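Local coordinates for protein glycine betaine/carnitine/choline ABC transporter (PDB 3O66) that probably binds glycine betaine, carnitine or choline as the substrate-binding component of an ABC-type importer, at residues Ser249-Glu252 against Met253-Leu256. Numbering follows the deposited sequence. Where two conformers were deposited one is given.
Sequences STSE and MQRL
Glu252 and Arg255 form an i to i+3 salt bridge that links the first and second turns of helix 250-261. Glu252 was modelled in two conformers. In the conformer given, a single carboxylate oxygen takes both bonds: Arg255 NH1 lies 2.9 Å from Glu252 OE1, and Arg255 NE lies 3.0 Å from the same Glu252 OE1. The grip is side-on. Glu252 OE1 sits at the guanidinium edge, in its plane, while the carboxylate is turned 55° against that plane. NH1 meets the oxygen nearly along its C-O axis, whereas NE comes from above the carboxylate plane. The arginine chain bends at chi3 (-72°), which folds the guanidinium back toward the start of the helix. Ser251 O lies 3.5 Å above the guanidinium plane of Arg255, over its centre. In this conformer the two bonds probably limit rotation of the guanidinium.

On another side of the helix, Gln254 reaches back past Thr250, with Gln254 NE2 3.7 Å from Thr250 CG2. Gln254 OE1 accepts from two waters, one of which also bonds to Ser251 OG.

Backbone bonds set this spacing. Met253 N donates to Ser249 O, and the same i to i+4 pattern continues to Leu256 N on Glu252 O at 2.8 Å. Ser249 stands just before the helix, and its OG accepts from Glu252 N at 3.1 Å.

Further out, Gln254 NE2 is held by Ser197 O. Met253, present as selenomethionine, turns inward against Ile23 and Ile24 of helix 19-35, and Leu256 packs on Val270 and Phe274 of helix 267-277. The Ser249 side chain is thus a serine N-cap that starts helix 250-261 within the two-lobed periplasmic-binding-protein fold of substrate-binding proteins.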
loop_
_atom_site.group_PDB
_atom_site.type_symbol
_atom_site.label_atom_id
_atom_site.label_comp_id
_atom_site.label_asym_id
_atom_site.label_seq_id
_atom_site.Cartn_x
_atom_site.Cartn_y
_atom_site.Cartn_z
ATOM N N SER A 249 6.005 1.772 -8.860
ATOM C CA SER A 249 6.962 1.913 -7.749
ATOM C C SER A 249 6.281 2.632 -6.593
ATOM O O SER A 249 5.212 3.185 -6.772
ATOM C CB SER A 249 8.187 2.698 -8.176
ATOM O OG SER A 249 7.864 4.028 -8.542
ATOM N N THR A 250 6.898 2.642 -5.421
ATOM C CA THR A 250 6.362 3.462 -4.325
ATOM C C THR A 250 6.234 4.959 -4.676
ATOM O O THR A 250 5.189 5.578 -4.400
ATOM C CB THR A 250 7.151 3.215 -3.042
ATOM O OG1 THR A 250 7.052 1.810 -2.760
ATOM C CG2 THR A 250 6.571 3.999 -1.847
ATOM N N SER A 251 7.262 5.502 -5.320
ATOM C CA SER A 251 7.270 6.906 -5.798
ATOM C C SER A 251 6.103 7.168 -6.769
ATOM O O SER A 251 5.464 8.205 -6.741
ATOM C CB SER A 251 8.588 7.193 -6.545
ATOM O OG SER A 251 9.708 7.107 -5.670
ATOM N N GLU A 252 5.819 6.198 -7.627
ATOM C CA GLU A 252 4.728 6.341 -8.593
ATOM C C GLU A 252 3.361 6.292 -7.910
ATOM O O GLU A 252 2.464 7.048 -8.272
ATOM C CB GLU A 252 4.821 5.265 -9.680
ATOM C CG GLU A 252 3.874 5.475 -10.838
ATOM C CD GLU A 252 4.164 6.749 -11.620
ATOM O OE1 GLU A 252 5.282 7.311 -11.501
ATOM O OE2 GLU A 252 3.267 7.163 -12.390
HETATM N N MSE A 253 3.205 5.418 -6.918
HETATM C CA MSE A 253 1.939 5.345 -6.156
HETATM C C MSE A 253 1.708 6.647 -5.410
HETATM O O MSE A 253 0.563 7.079 -5.306
HETATM C CB MSE A 253 1.954 4.184 -5.149
HETATM C CG MSE A 253 0.551 3.822 -4.549
HETATM SE SE MSE A 253 -0.708 3.214 -5.951
HETATM C CE MSE A 253 -1.854 4.798 -6.078
ATOM N N GLN A 254 2.776 7.238 -4.859
ATOM C CA GLN A 254 2.669 8.549 -4.219
ATOM C C GLN A 254 2.134 9.571 -5.216
ATOM O O GLN A 254 1.171 10.299 -4.907
ATOM C CB GLN A 254 4.011 9.019 -3.660
ATOM C CG GLN A 254 4.525 8.207 -2.441
ATOM C CD GLN A 254 6.020 8.341 -2.292
ATOM O OE1 GLN A 254 6.658 9.078 -3.056
ATOM N NE2 GLN A 254 6.597 7.648 -1.308
ATOM N N ARG A 255 2.718 9.587 -6.423
ATOM C CA ARG A 255 2.273 10.498 -7.476
ATOM C C ARG A 255 0.829 10.272 -7.895
ATOM O O ARG A 255 0.085 11.236 -8.118
ATOM C CB ARG A 255 3.183 10.459 -8.737
ATOM C CG ARG A 255 4.508 11.235 -8.576
ATOM C CD ARG A 255 5.339 11.225 -9.894
ATOM N NE ARG A 255 5.912 9.900 -10.141
ATOM C CZ ARG A 255 7.051 9.454 -9.608
ATOM N NH1 ARG A 255 7.468 8.234 -9.895
ATOM N NH2 ARG A 255 7.764 10.213 -8.774
ATOM N N LEU A 256 0.436 9.013 -8.042
ATOM C CA LEU A 256 -0.929 8.695 -8.443
ATOM C C LEU A 256 -1.886 9.111 -7.345
ATOM O O LEU A 256 -2.923 9.715 -7.615
ATOM C CB LEU A 256 -1.071 7.184 -8.740
ATOM C CG LEU A 256 -0.323 6.730 -9.996
ATOM C CD1 LEU A 256 -0.334 5.194 -10.050
ATOM C CD2 LEU A 256 -0.898 7.374 -11.293
HETATM O O HOH W 1 9.474 8.627 -3.552
HETATM O O HOH W 2 6.780 10.808 -5.032
#